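Beta-galactosidase (Trichoderma reesei, PDB 3OG2) probably hydrolyses terminal non-reducing beta-D-galactose residues from beta-D-galactosides, as a glycoprotein of glycoside hydrolase family 35. Local coordinates at residues A[906-911]-A[939-944]; A[917-922]-A[929-934]. All coordinates share one frame; numbering follows the deposited sequence.

Contact 1: A[906-911]-A[939-944]; sequences FVFDNA and TEFPVP. With NAG (2-acetamido-2-deoxy-beta-D-glucopyranose), chain C.
Phe906 and Phe941 form a hydrogen-bonded antiparallel pair, their backbones exchanging Phe906 N to Phe941 O (2.9 Å) and Phe941 N to Phe906 O (2.8 Å). The next bond along the ladder, Phe908 N to Thr939 O (2.9 Å), lies beyond Val907. The strand segments run antiparallel at 168°. Between these bonds Val907 and Glu940 make a non-hydrogen-bonded pair, where Val907 CG2 rests on Glu940 CG at 3.8 Å. The Glu940 chain runs on extended, and its OE2 is hydrogen-bonded to Ser905 OG. The other side of the ladder is aromatic. With CG of Phe941 anti to the carbonyl carbon (chi1 -66°), Phe941 CE1 lies 3.7 Å from Phe908 CD1, the rings meeting obliquely with planes at 75°; Phe906 O lies at the edge of the Phe941 ring. Phe941 also packs on Leu921 and Tyr931 of the hairpin strands. An alanine in its place would probably leave the Phe908 ring without this neighbour and open a gap against Leu921 and Tyr931. At the far end, Val943 CG2 touches Phe906 CD1 at 3.8 Å, near the ring plane. Past the strand, Asn910 ND2 is bonded covalently to NAG C1 (1.4 Å), and Thr939 CG2 comes within 3.9 Å of NAG O7. The contact thus pairs a buried phenylalanine face, held by dispersion, with a partly exposed Val907 and Glu940 face, and ends at an N-glycosylated asparagine.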
ATOM      1  N   PHE A 906     -10.144   5.290  15.690  1.00  9.80           N
ATOM      2  CA  PHE A 906     -11.478   5.725  16.095  1.00  8.87           C
ATOM      3  C   PHE A 906     -12.481   4.669  15.675  1.00  9.39           C
ATOM      4  O   PHE A 906     -12.505   4.326  14.512  1.00 10.60           O
ATOM      5  CB  PHE A 906     -11.856   7.072  15.487  1.00 10.51           C
ATOM      6  CG  PHE A 906     -10.984   8.199  16.011  1.00 10.66           C
ATOM      7  CD1 PHE A 906      -9.729   8.405  15.469  1.00 11.77           C
ATOM      8  CD2 PHE A 906     -11.450   9.014  17.026  1.00 12.37           C
ATOM      9  CE1 PHE A 906      -8.914   9.423  15.971  1.00 12.05           C
ATOM     10  CE2 PHE A 906     -10.626  10.024  17.531  1.00 12.81           C
ATOM     11  CZ  PHE A 906      -9.376  10.225  16.992  1.00 13.06           C
ATOM     12  N   VAL A 907     -13.294   4.180  16.631  1.00  9.81           N
ATOM     13  CA  VAL A 907     -14.176   3.053  16.301  1.00 10.85           C
ATOM     14  C   VAL A 907     -15.637   3.429  16.456  1.00 10.83           C
ATOM     15  O   VAL A 907     -16.024   3.837  17.586  1.00 13.74           O
ATOM     16  CB  VAL A 907     -13.920   1.807  17.172  1.00 12.20           C
ATOM     17  CG1 VAL A 907     -14.844   0.643  16.840  1.00 14.48           C
ATOM     18  CG2 VAL A 907     -12.468   1.379  16.953  1.00 15.66           C
ATOM     19  N   PHE A 908     -16.428   3.284  15.418  1.00 11.62           N
ATOM     20  CA  PHE A 908     -17.855   3.512  15.449  1.00 11.23           C
ATOM     21  C   PHE A 908     -18.533   2.167  15.767  1.00 12.58           C
ATOM     22  O   PHE A 908     -18.189   1.144  15.173  1.00 14.02           O
ATOM     23  CB  PHE A 908     -18.303   3.949  14.038  1.00 11.90           C
ATOM     24  CG  PHE A 908     -17.934   5.380  13.663  1.00 12.81           C
ATOM     25  CD1 PHE A 908     -16.637   5.731  13.294  1.00 14.26           C
ATOM     26  CD2 PHE A 908     -18.850   6.420  13.669  1.00 13.54           C
ATOM     27  CE1 PHE A 908     -16.305   7.050  12.946  1.00 15.44           C
ATOM     28  CE2 PHE A 908     -18.565   7.714  13.311  1.00 14.91           C
ATOM     29  CZ  PHE A 908     -17.286   8.036  12.937  1.00 15.28           C
ATOM     30  N   ASP A 909     -19.528   2.247  16.659  1.00 11.90           N
ATOM     31  CA  ASP A 909     -20.351   1.071  16.972  1.00 13.88           C
ATOM     32  C   ASP A 909     -21.456   0.922  15.935  1.00 12.56           C
ATOM     33  O   ASP A 909     -22.184   1.889  15.691  1.00 15.30           O
ATOM     34  CB  ASP A 909     -20.931   1.261  18.376  1.00 17.19           C
ATOM     35  CG  ASP A 909     -21.694   0.162  19.040  1.00 33.45           C
ATOM     36  OD1 ASP A 909     -21.848  -0.899  18.410  1.00 49.62           O
ATOM     37  OD2 ASP A 909     -22.139   0.330  20.199  1.00 50.81           O
ATOM     38  N   ASN A 910     -21.602  -0.212  15.295  1.00 16.05           N
ATOM     39  CA  ASN A 910     -22.652  -0.306  14.290  1.00 17.39           C
ATOM     40  C   ASN A 910     -23.814  -1.118  14.841  1.00 24.55           C
ATOM     41  O   ASN A 910     -23.704  -2.358  14.887  1.00 33.90           O
ATOM     42  CB  ASN A 910     -22.136  -0.961  13.019  1.00 17.93           C
ATOM     43  CG  ASN A 910     -23.205  -1.042  11.967  1.00 14.52           C
ATOM     44  OD1 ASN A 910     -24.215  -0.309  12.006  1.00 18.53           O
ATOM     45  ND2 ASN A 910     -23.031  -1.926  10.993  1.00 15.36           N
ATOM     46  N   ALA A 911     -24.865  -0.378  15.251  1.00 35.78           N
ATOM     47  CA  ALA A 911     -26.037  -0.946  15.924  1.00 36.00           C
ATOM     48  C   ALA A 911     -27.141  -1.346  14.943  1.00 41.62           C
ATOM     49  O   ALA A 911     -27.684  -0.472  14.286  1.00 59.21           O
ATOM     50  CB  ALA A 911     -26.631   0.006  16.952  1.00 57.44           C
ATOM     51  N   THR A 939     -15.527   0.230  10.246  1.00  9.26           N
ATOM     52  CA  THR A 939     -15.972   0.795  11.523  1.00  9.97           C
ATOM     53  C   THR A 939     -14.797   1.349  12.316  1.00  9.49           C
ATOM     54  O   THR A 939     -14.982   2.161  13.213  1.00 11.58           O
ATOM     55  CB  THR A 939     -16.667  -0.265  12.406  1.00 11.21           C
ATOM     56  OG1 THR A 939     -15.823  -1.443  12.496  1.00 13.52           O
ATOM     57  CG2 THR A 939     -18.025  -0.687  11.833  1.00 14.12           C
ATOM     58  N   GLU A 940     -13.558   0.927  11.995  1.00  9.09           N
ATOM     59  CA  GLU A 940     -12.361   1.329  12.753  1.00  9.53           C
ATOM     60  C   GLU A 940     -11.476   2.143  11.834  1.00  8.78           C
ATOM     61  O   GLU A 940     -11.077   1.655  10.738  1.00  9.53           O
ATOM     62  CB  GLU A 940     -11.671   0.075  13.276  1.00 11.72           C
ATOM     63  CG  GLU A 940     -10.316   0.408  13.926  1.00 13.65           C
ATOM     64  CD  GLU A 940      -9.795  -0.684  14.809  1.00 17.83           C
ATOM     65  OE1 GLU A 940     -10.418  -1.751  14.967  1.00 25.19           O
ATOM     66  OE2 GLU A 940      -8.705  -0.473  15.395  1.00 19.93           O
ATOM     67  N   PHE A 941     -11.147   3.367  12.240  1.00  8.70           N
ATOM     68  CA  PHE A 941     -10.454   4.384  11.440  1.00  8.22           C
ATOM     69  C   PHE A 941      -9.124   4.729  12.074  1.00  8.11           C
ATOM     70  O   PHE A 941      -9.108   5.546  13.007  1.00  8.62           O
ATOM     71  CB  PHE A 941     -11.337   5.666  11.307  1.00  7.86           C
ATOM     72  CG  PHE A 941     -12.575   5.327  10.484  1.00  8.25           C
ATOM     73  CD1 PHE A 941     -13.715   4.801  11.043  1.00  9.53           C
ATOM     74  CD2 PHE A 941     -12.553   5.546   9.083  1.00  8.70           C
ATOM     75  CE1 PHE A 941     -14.858   4.509  10.262  1.00  9.95           C
ATOM     76  CE2 PHE A 941     -13.694   5.289   8.308  1.00  8.26           C
ATOM     77  CZ  PHE A 941     -14.823   4.759   8.884  1.00  9.89           C
ATOM     78  N   PRO A 942      -8.031   4.110  11.647  1.00  7.70           N
ATOM     79  CA  PRO A 942      -6.716   4.434  12.256  1.00  8.29           C
ATOM     80  C   PRO A 942      -6.298   5.818  11.805  1.00  7.74           C
ATOM     81  O   PRO A 942      -6.602   6.256  10.661  1.00  9.22           O
ATOM     82  CB  PRO A 942      -5.767   3.409  11.633  1.00  9.59           C
ATOM     83  CG  PRO A 942      -6.428   3.012  10.358  1.00 12.92           C
ATOM     84  CD  PRO A 942      -7.912   3.072  10.616  1.00  8.87           C
ATOM     85  N   VAL A 943      -5.599   6.535  12.663  1.00  7.96           N
ATOM     86  CA  VAL A 943      -5.062   7.868  12.374  1.00  7.84           C
ATOM     87  C   VAL A 943      -3.640   7.871  12.862  1.00  8.24           C
ATOM     88  O   VAL A 943      -3.464   7.557  14.029  1.00  9.62           O
ATOM     89  CB  VAL A 943      -5.903   8.990  12.997  1.00  7.99           C
ATOM     90  CG1 VAL A 943      -5.299  10.329  12.606  1.00 10.69           C
ATOM     91  CG2 VAL A 943      -7.361   8.843  12.528  1.00  8.90           C
ATOM     92  N   PRO A 944      -2.647   8.181  12.041  1.00  8.49           N
ATOM     93  CA  PRO A 944      -1.269   8.045  12.523  1.00  9.10           C
ATOM     94  C   PRO A 944      -0.825   9.126  13.497  1.00  9.11           C
ATOM     95  O   PRO A 944      -1.213  10.272  13.414  1.00  9.60           O
ATOM     96  CB  PRO A 944      -0.439   8.213  11.247  1.00  9.63           C
ATOM     97  CG  PRO A 944      -1.312   9.030  10.346  1.00 10.30           C
ATOM     98  CD  PRO A 944      -2.740   8.656  10.650  1.00  9.04           C
TER
HETATM   99  C1  NAG C   1     -23.880  -1.942   9.839  1.00 14.32           C
HETATM  100  C2  NAG C   1     -22.962  -2.115   8.616  1.00 12.47           C
HETATM  101  C3  NAG C   1     -23.852  -2.265   7.374  1.00 12.84           C
HETATM  102  C4  NAG C   1     -24.829  -3.439   7.537  1.00 15.89           C
HETATM  103  C5  NAG C   1     -25.579  -3.307   8.884  1.00 19.25           C
HETATM  104  C6  NAG C   1     -26.440  -4.532   9.176  1.00 28.12           C
HETATM  105  C7  NAG C   1     -20.859  -0.873   8.700  1.00 11.36           C
HETATM  106  C8  NAG C   1     -20.244   0.513   8.842  1.00 13.42           C
HETATM  107  N2  NAG C   1     -22.163  -0.888   8.483  1.00 11.95           N
HETATM  108  O3  NAG C   1     -23.023  -2.431   6.236  1.00 14.69           O
HETATM  109  O4  NAG C   1     -25.810  -3.339   6.517  1.00 16.81           O
HETATM  110  O5  NAG C   1     -24.669  -3.115   9.948  1.00 16.61           O
HETATM  111  O6  NAG C   1     -27.283  -4.192  10.297  1.00 37.15           O
HETATM  112  O7  NAG C   1     -20.196  -1.885   8.836  1.00 16.04           O

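Contact 2: A[917-922]-A[929-934]; sequences YRALLY and GKYVSN. With NAG (2-acetamido-2-deoxy-beta-D-glucopyranose), chain C.
Tyr917 and Ser933 close one end of this antiparallel ladder: Ser933 N donates to Tyr917 O, while Tyr917 N donates to Ser933 OG at 2.9 Å. Ser933 CB sits over one face of the Tyr917 ring in a CH-pi contact, 3.9 Å from the centroid. With CG between backbone N and carbonyl carbon (chi1 67°), the Tyr917 ring swings back toward Tyr931, whose CE2 lies 3.3 Å from Tyr917 OH; one water bridges the two hydroxyls. Ala919 and Tyr931 exchange two backbone bonds. At Gly929 this buried part is tight: a CB there would crowd Leu921 CB and the preceding carbonyl oxygen. The other face mixes the apolar Leu920 and Val932 with the long, charged Arg918 and Lys930. Val932 CG2 sits over one face of the Arg918 guanidinium, displaced toward its rim, and the Leu920 and Lys930 side chains run side by side, Leu920 CD2 3.6 Å from Lys930 CE. Arg918 NH2 and Lys930 NZ form salt bridges to Asp783, probably offsetting their like charges. The more open part holds the partly exposed Lys930 and Asn934 and the glycan: a second water links Arg918 NH1 to Asn934 OD1, Asn934 ND2 is hydrogen-bonded to Thr753 O, and NAG N2 donates to Ser933 O, its methyl C8 near Tyr931 CE1. This is the beta hairpin of strands 917-923 and 926-932, the latter outermost in a five-stranded antiparallel sheet, within the second of two all-beta family regions.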
ATOM      1  N   TYR A 917     -27.024   6.645   8.523  1.00 11.81           N
ATOM      2  CA  TYR A 917     -26.350   7.921   8.481  1.00 10.02           C
ATOM      3  C   TYR A 917     -24.967   7.754   7.822  1.00  9.19           C
ATOM      4  O   TYR A 917     -24.457   6.644   7.732  1.00  9.95           O
ATOM      5  CB  TYR A 917     -26.190   8.542   9.871  1.00 12.27           C
ATOM      6  CG  TYR A 917     -25.268   7.817  10.836  1.00 11.19           C
ATOM      7  CD1 TYR A 917     -25.728   6.726  11.584  1.00 11.77           C
ATOM      8  CD2 TYR A 917     -23.973   8.243  11.010  1.00 11.30           C
ATOM      9  CE1 TYR A 917     -24.889   6.075  12.465  1.00 11.79           C
ATOM     10  CE2 TYR A 917     -23.133   7.591  11.902  1.00 11.06           C
ATOM     11  CZ  TYR A 917     -23.581   6.528  12.621  1.00 11.23           C
ATOM     12  OH  TYR A 917     -22.726   5.914  13.507  1.00 13.24           O
ATOM     13  N   ARG A 918     -24.487   8.940   7.441  1.00  9.38           N
ATOM     14  CA  ARG A 918     -23.124   9.023   6.913  1.00 10.02           C
ATOM     15  C   ARG A 918     -22.356   9.937   7.847  1.00 10.47           C
ATOM     16  O   ARG A 918     -22.952  10.911   8.353  1.00 12.60           O
ATOM     17  CB  ARG A 918     -23.102   9.573   5.471  1.00 11.07           C
ATOM     18  CG  ARG A 918     -24.000   8.675   4.603  1.00 11.66           C
ATOM     19  CD  ARG A 918     -24.159   9.212   3.201  1.00 11.54           C
ATOM     20  NE  ARG A 918     -22.960   9.197   2.333  1.00 10.21           N
ATOM     21  CZ  ARG A 918     -22.654   8.224   1.509  1.00  8.62           C
ATOM     22  NH1 ARG A 918     -23.418   7.123   1.458  1.00  9.60           N
ATOM     23  NH2 ARG A 918     -21.566   8.325   0.759  1.00 10.38           N
ATOM     24  N   ALA A 919     -21.115   9.653   8.127  1.00  9.07           N
ATOM     25  CA  ALA A 919     -20.336  10.537   8.995  1.00  8.60           C
ATOM     26  C   ALA A 919     -18.970  10.757   8.349  1.00  7.92           C
ATOM     27  O   ALA A 919     -18.455   9.919   7.568  1.00 10.33           O
ATOM     28  CB  ALA A 919     -20.131   9.901  10.380  1.00 10.51           C
ATOM     29  N   LEU A 920     -18.394  11.894   8.634  1.00  8.13           N
ATOM     30  CA  LEU A 920     -17.024  12.227   8.267  1.00  8.07           C
ATOM     31  C   LEU A 920     -16.232  12.434   9.575  1.00  8.64           C
ATOM     32  O   LEU A 920     -16.729  13.096  10.477  1.00 10.77           O
ATOM     33  CB  LEU A 920     -16.952  13.494   7.437  1.00  9.27           C
ATOM     34  CG  LEU A 920     -17.722  13.464   6.126  1.00 12.31           C
ATOM     35  CD1 LEU A 920     -17.784  14.855   5.535  1.00 15.28           C
ATOM     36  CD2 LEU A 920     -16.980  12.527   5.153  1.00 17.60           C
ATOM     37  N   LEU A 921     -15.031  11.880   9.583  1.00  7.95           N
ATOM     38  CA  LEU A 921     -14.136  11.994  10.738  1.00  7.88           C
ATOM     39  C   LEU A 921     -13.008  12.977  10.399  1.00  7.79           C
ATOM     40  O   LEU A 921     -12.346  12.766   9.369  1.00  8.82           O
ATOM     41  CB  LEU A 921     -13.561  10.611  11.089  1.00  9.30           C
ATOM     42  CG  LEU A 921     -12.496  10.620  12.176  1.00  9.99           C
ATOM     43  CD1 LEU A 921     -13.064  10.991  13.554  1.00 12.54           C
ATOM     44  CD2 LEU A 921     -11.872   9.215  12.233  1.00 11.90           C
ATOM     45  N   TYR A 922     -12.767  13.980  11.203  1.00  8.54           N
ATOM     46  CA  TYR A 922     -11.662  14.896  11.036  1.00  8.36           C
ATOM     47  C   TYR A 922     -10.774  14.832  12.258  1.00  8.11           C
ATOM     48  O   TYR A 922     -11.261  14.739  13.388  1.00  9.24           O
ATOM     49  CB  TYR A 922     -12.195  16.289  10.867  1.00 10.21           C
ATOM     50  CG  TYR A 922     -12.701  16.607   9.486  1.00 11.92           C
ATOM     51  CD1 TYR A 922     -11.760  17.193   8.628  1.00 14.95           C
ATOM     52  CD2 TYR A 922     -13.980  16.446   8.988  1.00 15.79           C
ATOM     53  CE1 TYR A 922     -11.955  17.598   7.333  1.00 16.89           C
ATOM     54  CE2 TYR A 922     -14.190  16.860   7.628  1.00 16.11           C
ATOM     55  CZ  TYR A 922     -13.224  17.399   6.837  1.00 19.31           C
ATOM     56  OH  TYR A 922     -13.444  17.842   5.519  1.00 23.12           O
ATOM     57  N   GLY A 929     -11.785   9.831   7.551  1.00  7.55           N
ATOM     58  CA  GLY A 929     -12.749   8.714   7.512  1.00  8.36           C
ATOM     59  C   GLY A 929     -14.093   9.169   6.921  1.00  7.37           C
ATOM     60  O   GLY A 929     -14.622  10.261   7.258  1.00  8.48           O
ATOM     61  N   LYS A 930     -14.616   8.323   6.067  1.00  8.03           N
ATOM     62  CA  LYS A 930     -15.965   8.413   5.599  1.00  8.87           C
ATOM     63  C   LYS A 930     -16.610   7.111   6.070  1.00  7.90           C
ATOM     64  O   LYS A 930     -16.259   6.026   5.683  1.00  9.86           O
ATOM     65  CB  LYS A 930     -15.980   8.526   4.047  1.00  9.75           C
ATOM     66  CG  LYS A 930     -17.401   8.632   3.512  1.00 14.66           C
ATOM     67  CD  LYS A 930     -17.450   9.185   2.081  1.00 19.01           C
ATOM     68  CE  LYS A 930     -17.438  10.696   2.037  1.00 16.78           C
ATOM     69  NZ  LYS A 930     -17.622  11.272   0.670  1.00 15.53           N
ATOM     70  N   TYR A 931     -17.596   7.287   6.948  1.00  8.53           N
ATOM     71  CA  TYR A 931     -18.312   6.183   7.566  1.00  8.03           C
ATOM     72  C   TYR A 931     -19.714   6.154   7.000  1.00  7.81           C
ATOM     73  O   TYR A 931     -20.400   7.169   6.999  1.00 10.27           O
ATOM     74  CB  TYR A 931     -18.381   6.435   9.089  1.00  9.30           C
ATOM     75  CG  TYR A 931     -19.159   5.342   9.811  1.00  9.84           C
ATOM     76  CD1 TYR A 931     -18.549   4.104  10.007  1.00 10.29           C
ATOM     77  CD2 TYR A 931     -20.445   5.548  10.250  1.00 11.58           C
ATOM     78  CE1 TYR A 931     -19.246   3.079  10.657  1.00 10.64           C
ATOM     79  CE2 TYR A 931     -21.189   4.568  10.918  1.00 11.67           C
ATOM     80  CZ  TYR A 931     -20.555   3.342  11.108  1.00 11.37           C
ATOM     81  OH  TYR A 931     -21.221   2.322  11.754  1.00 12.61           O
ATOM     82  N   VAL A 932     -20.167   4.979   6.552  1.00  9.31           N
ATOM     83  CA  VAL A 932     -21.454   4.892   5.908  1.00  8.96           C
ATOM     84  C   VAL A 932     -22.198   3.758   6.605  1.00  9.00           C
ATOM     85  O   VAL A 932     -21.949   2.571   6.380  1.00  9.60           O
ATOM     86  CB  VAL A 932     -21.378   4.668   4.370  1.00  8.75           C
ATOM     87  CG1 VAL A 932     -22.793   4.546   3.806  1.00 10.80           C
ATOM     88  CG2 VAL A 932     -20.612   5.816   3.705  1.00 10.46           C
ATOM     89  N   SER A 933     -23.132   4.155   7.473  1.00  9.64           N
ATOM     90  CA  SER A 933     -23.613   3.185   8.477  1.00 10.05           C
ATOM     91  C   SER A 933     -24.416   2.057   7.836  1.00  9.78           C
ATOM     92  O   SER A 933     -24.464   0.939   8.383  1.00 12.17           O
ATOM     93  CB  SER A 933     -24.431   3.898   9.572  1.00 11.53           C
ATOM     94  OG  SER A 933     -25.773   4.120   9.104  1.00 12.32           O
ATOM     95  N   ASN A 934     -25.039   2.328   6.675  1.00  9.69           N
ATOM     96  CA  ASN A 934     -25.912   1.336   6.034  1.00 11.73           C
ATOM     97  C   ASN A 934     -25.206   0.637   4.869  1.00 11.00           C
ATOM     98  O   ASN A 934     -25.860  -0.137   4.185  1.00 13.48           O
ATOM     99  CB  ASN A 934     -27.219   1.988   5.545  1.00 11.20           C
ATOM    100  CG  ASN A 934     -26.949   3.086   4.515  1.00 11.57           C
ATOM    101  OD1 ASN A 934     -26.015   3.851   4.625  1.00 11.75           O
ATOM    102  ND2 ASN A 934     -27.797   3.147   3.468  1.00 16.88           N
TER
HETATM  103  C1  NAG C   1     -23.880  -1.942   9.839  1.00 14.32           C
HETATM  104  C2  NAG C   1     -22.962  -2.115   8.616  1.00 12.47           C
HETATM  105  C3  NAG C   1     -23.852  -2.265   7.374  1.00 12.84           C
HETATM  106  C4  NAG C   1     -24.829  -3.439   7.537  1.00 15.89           C
HETATM  107  C5  NAG C   1     -25.579  -3.307   8.884  1.00 19.25           C
HETATM  108  C6  NAG C   1     -26.440  -4.532   9.176  1.00 28.12           C
HETATM  109  C7  NAG C   1     -20.859  -0.873   8.700  1.00 11.36           C
HETATM  110  C8  NAG C   1     -20.244   0.513   8.842  1.00 13.42           C
HETATM  111  N2  NAG C   1     -22.163  -0.888   8.483  1.00 11.95           N
HETATM  112  O3  NAG C   1     -23.023  -2.431   6.236  1.00 14.69           O
HETATM  113  O4  NAG C   1     -25.810  -3.339   6.517  1.00 16.81           O
HETATM  114  O5  NAG C   1     -24.669  -3.115   9.948  1.00 16.61           O
HETATM  115  O6  NAG C   1     -27.283  -4.192  10.297  1.00 37.15           O
HETATM  116  O7  NAG C   1     -20.196  -1.885   8.836  1.00 16.04           O
HETATM  117  O   HOH W   1     -23.132   3.233  13.547  1.00 13.88           O
HETATM  118  O   HOH W   2     -25.623   6.119   2.914  1.00 11.19           O

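In the fold
Contacts 1 and 2 join different strand pairs of one all-beta domain: contact 2 lies along the chain inside the loop closed by contact 1, and their centres are about 10 Å apart. Strand 900-908 with strand 940-943 belongs to one sheet, the 917-923 and 926-932 hairpin to another, and the two meet through aromatic packing: Phe908 stacks on Tyr931, while Phe941 CD2 reaches Gly929 CA at 3.5 Å. Contact 2 is the more buried and adds salt bridges and waters on its other face; contact 1, partly buried, has fewer polar side-chain links. The same glycan spans both, attached through contact 1 and hydrogen-bonded to the backbone of contact 2.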